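Local structure of beta-L-arabinobiosidase (Bacteroides thetaiotaomicron, 5MQR) at residues Pro820-Lys831 with Ile887-Leu896. The protein probably hydrolyses glycosidic linkages in complex plant pectin, releasing beta-L-arabinobiose. Numbering follows the deposited sequence.
Sequences PTINSYMYGNAK and IGYIPWYFNL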
# COMPACT_ATOMS: atom_id res chain seq x y z
N PRO A 820 22.27 -38.15 14.54
CA PRO A 820 21.94 -36.77 14.95
C PRO A 820 20.50 -36.37 14.73
O PRO A 820 20.12 -35.30 15.18
CB PRO A 820 22.87 -35.89 14.10
CG PRO A 820 23.22 -36.74 12.94
CD PRO A 820 23.32 -38.13 13.50
N THR A 821 19.72 -37.20 14.03
CA THR A 821 18.26 -37.09 14.01
C THR A 821 17.67 -37.10 15.42
O THR A 821 17.28 -36.04 15.94
CB THR A 821 17.61 -38.25 13.23
OG1 THR A 821 18.19 -39.49 13.67
CG2 THR A 821 17.81 -38.07 11.73
N ILE A 822 17.60 -38.28 16.03
CA ILE A 822 16.86 -38.45 17.29
C ILE A 822 17.50 -37.66 18.44
O ILE A 822 16.78 -37.13 19.28
CB ILE A 822 16.62 -39.94 17.67
CG1 ILE A 822 15.80 -40.03 18.96
CG2 ILE A 822 17.93 -40.69 17.85
CD1 ILE A 822 15.10 -41.36 19.19
N ASN A 823 18.82 -37.54 18.45
CA ASN A 823 19.49 -36.72 19.47
C ASN A 823 19.14 -35.22 19.41
O ASN A 823 18.93 -34.62 20.45
CB ASN A 823 21.00 -36.94 19.47
CG ASN A 823 21.36 -38.29 20.04
OD1 ASN A 823 21.24 -38.49 21.26
ND2 ASN A 823 21.75 -39.26 19.18
N SER A 824 19.07 -34.65 18.21
CA SER A 824 18.70 -33.26 18.08
C SER A 824 17.22 -33.09 18.40
O SER A 824 16.83 -32.09 19.02
CB SER A 824 18.98 -32.77 16.65
OG SER A 824 20.36 -32.81 16.36
N TYR A 825 16.40 -34.04 17.96
CA TYR A 825 14.98 -33.99 18.20
C TYR A 825 14.69 -33.97 19.71
O TYR A 825 13.86 -33.20 20.19
CB TYR A 825 14.22 -35.19 17.60
CG TYR A 825 14.28 -35.44 16.11
CD1 TYR A 825 14.72 -34.47 15.20
CD2 TYR A 825 13.84 -36.64 15.61
CE1 TYR A 825 14.76 -34.73 13.84
CE2 TYR A 825 13.85 -36.91 14.25
CZ TYR A 825 14.33 -35.96 13.37
OH TYR A 825 14.33 -36.28 12.03
N MSE A 826 15.39 -34.81 20.45
CA MSE A 826 15.18 -34.92 21.89
C MSE A 826 15.73 -33.69 22.56
O MSE A 826 15.09 -33.17 23.48
CB MSE A 826 15.73 -36.21 22.46
CG MSE A 826 15.00 -37.43 21.87
SE MSE A 826 13.08 -37.49 22.27
CE MSE A 826 13.16 -37.88 24.19
N TYR A 827 16.87 -33.18 22.07
CA TYR A 827 17.35 -31.87 22.52
C TYR A 827 16.24 -30.82 22.39
O TYR A 827 15.90 -30.12 23.36
CB TYR A 827 18.60 -31.40 21.76
CG TYR A 827 18.92 -29.97 22.05
CD1 TYR A 827 19.57 -29.61 23.23
CD2 TYR A 827 18.53 -28.96 21.18
CE1 TYR A 827 19.85 -28.28 23.52
CE2 TYR A 827 18.81 -27.63 21.47
CZ TYR A 827 19.46 -27.29 22.64
OH TYR A 827 19.72 -25.97 22.90
N GLY A 828 15.69 -30.71 21.18
CA GLY A 828 14.60 -29.80 20.86
C GLY A 828 13.37 -29.98 21.74
O GLY A 828 12.80 -28.98 22.21
N ASN A 829 12.98 -31.23 21.98
CA ASN A 829 11.79 -31.52 22.81
C ASN A 829 12.02 -31.13 24.25
O ASN A 829 11.16 -30.52 24.88
CB ASN A 829 11.41 -33.00 22.76
CG ASN A 829 10.90 -33.43 21.41
OD1 ASN A 829 10.32 -32.65 20.65
ND2 ASN A 829 11.11 -34.70 21.10
N ALA A 830 13.20 -31.47 24.74
CA ALA A 830 13.64 -31.08 26.08
C ALA A 830 13.65 -29.57 26.24
O ALA A 830 13.09 -29.05 27.19
CB ALA A 830 15.01 -31.66 26.39
N LYS A 831 14.25 -28.86 25.29
CA LYS A 831 14.32 -27.41 25.37
C LYS A 831 12.91 -26.82 25.38
O LYS A 831 12.62 -25.91 26.16
CB LYS A 831 15.09 -26.83 24.18
CG LYS A 831 15.94 -25.61 24.53
CD LYS A 831 15.98 -24.54 23.45
CE LYS A 831 16.27 -25.05 22.03
NZ LYS A 831 16.05 -23.92 21.07
N ILE A 887 21.23 -35.24 7.57
CA ILE A 887 20.87 -35.31 8.99
C ILE A 887 21.86 -34.56 9.87
O ILE A 887 21.51 -34.15 10.95
CB ILE A 887 20.65 -36.74 9.53
CG1 ILE A 887 21.92 -37.61 9.42
CG2 ILE A 887 19.47 -37.38 8.84
CD1 ILE A 887 21.85 -38.89 10.24
N GLY A 888 23.09 -34.36 9.40
CA GLY A 888 24.09 -33.57 10.13
C GLY A 888 23.77 -32.08 10.29
O GLY A 888 24.45 -31.39 11.07
N TYR A 889 22.79 -31.58 9.54
CA TYR A 889 22.32 -30.22 9.71
C TYR A 889 21.19 -30.08 10.71
O TYR A 889 20.93 -28.98 11.15
CB TYR A 889 21.93 -29.59 8.37
CG TYR A 889 23.09 -29.36 7.42
CD1 TYR A 889 24.20 -28.58 7.79
CD2 TYR A 889 23.09 -29.92 6.14
CE1 TYR A 889 25.26 -28.39 6.91
CE2 TYR A 889 24.14 -29.74 5.27
CZ TYR A 889 25.22 -28.99 5.64
OH TYR A 889 26.23 -28.84 4.72
N ILE A 890 20.59 -31.19 11.15
CA ILE A 890 19.44 -31.16 12.07
C ILE A 890 19.75 -30.50 13.42
O ILE A 890 18.90 -29.83 13.95
CB ILE A 890 18.82 -32.56 12.25
CG1 ILE A 890 18.22 -33.05 10.92
CG2 ILE A 890 17.67 -32.57 13.26
CD1 ILE A 890 17.77 -34.50 10.96
N PRO A 891 20.99 -30.60 13.95
CA PRO A 891 21.24 -29.82 15.16
C PRO A 891 20.81 -28.33 15.07
O PRO A 891 20.26 -27.80 16.05
CB PRO A 891 22.75 -29.94 15.35
CG PRO A 891 23.06 -31.28 14.75
CD PRO A 891 22.19 -31.32 13.52
N TRP A 892 21.04 -27.69 13.92
CA TRP A 892 20.62 -26.30 13.71
C TRP A 892 19.11 -26.07 13.54
O TRP A 892 18.63 -24.97 13.73
CB TRP A 892 21.34 -25.67 12.52
CG TRP A 892 22.74 -25.39 12.82
CD1 TRP A 892 23.22 -24.32 13.51
CD2 TRP A 892 23.86 -26.19 12.48
NE1 TRP A 892 24.57 -24.39 13.60
CE2 TRP A 892 25.00 -25.52 12.96
CE3 TRP A 892 24.02 -27.38 11.77
CZ2 TRP A 892 26.29 -26.01 12.79
CZ3 TRP A 892 25.32 -27.89 11.61
CH2 TRP A 892 26.43 -27.20 12.12
N TYR A 893 18.37 -27.10 13.19
CA TYR A 893 16.90 -27.06 13.23
C TYR A 893 16.38 -26.66 14.62
O TYR A 893 15.33 -26.05 14.74
CB TYR A 893 16.32 -28.42 12.82
CG TYR A 893 14.85 -28.47 12.58
CD1 TYR A 893 13.98 -28.58 13.63
CD2 TYR A 893 14.34 -28.47 11.28
CE1 TYR A 893 12.61 -28.61 13.41
CE2 TYR A 893 12.98 -28.53 11.05
CZ TYR A 893 12.11 -28.60 12.13
OH TYR A 893 10.74 -28.67 11.95
N PHE A 894 17.14 -26.99 15.67
CA PHE A 894 16.77 -26.65 17.03
C PHE A 894 17.75 -25.70 17.69
O PHE A 894 17.77 -25.58 18.91
CB PHE A 894 16.63 -27.94 17.86
CG PHE A 894 15.76 -28.96 17.22
CD1 PHE A 894 14.39 -28.94 17.41
CD2 PHE A 894 16.30 -29.92 16.40
CE1 PHE A 894 13.57 -29.88 16.79
CE2 PHE A 894 15.49 -30.86 15.78
CZ PHE A 894 14.12 -30.85 15.98
N ASN A 895 18.54 -25.01 16.88
CA ASN A 895 19.59 -24.11 17.38
C ASN A 895 20.47 -24.77 18.47
O ASN A 895 20.84 -24.14 19.45
CB ASN A 895 18.96 -22.80 17.90
CG ASN A 895 18.19 -22.07 16.82
OD1 ASN A 895 18.77 -21.52 15.90
ND2 ASN A 895 16.89 -22.07 16.92
N LEU A 896 20.80 -26.04 18.27
CA LEU A 896 21.59 -26.79 19.24
C LEU A 896 23.04 -26.29 19.35
O LEU A 896 23.51 -26.05 20.46
CB LEU A 896 21.55 -28.30 18.94
CG LEU A 896 22.18 -29.29 19.91
CD1 LEU A 896 21.67 -30.71 19.66
CD2 LEU A 896 23.70 -29.28 19.81
O HOH W 1 18.94 -23.78 21.45
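Phe894 lays its ring against the turn of helix around Ser824 and Gly828. One face receives Ser824 O, which also takes the helix bond from Gly828 N, and Phe894 CD1 comes within 3.6 Å of Gly828 CA, where glycine leaves room for the ring. Phe894 CE2 meets the edge of the Tyr825 ring at CD1, 3.7 Å away; the Tyr825 hydroxyl itself bonds to Gln953. Further apolar packing comes from Ile890, a knob among Pro820, Thr821, Ser824 and Tyr825: with CG2 anti to the backbone N, that methyl sits 3.6 Å from Ser824 CB, while Ile890 CD1 turns to Thr821 CG2. Leu896 covers a face of Tyr827, its CG 3.9 Å from the ring centroid and 12° off the normal, a CH-pi contact.

Polar links are fewer. Lys831 NZ bonds weakly to Phe894 O (3.2 Å), and a water joins Tyr827 OH to Asn895 O. Within its own helix, Ser824 OG hydrogen-bonds to Pro820 O (2.8 Å), in the carbonyl plane, and also lies against the Pro891 ring.

Asn895, at positive phi, is the C-prime residue of a Schellman motif ending the short, weakly bonded helix at about 890-893, which packs here on helix 820-839 within the MGH1-like glycoside hydrolase domain.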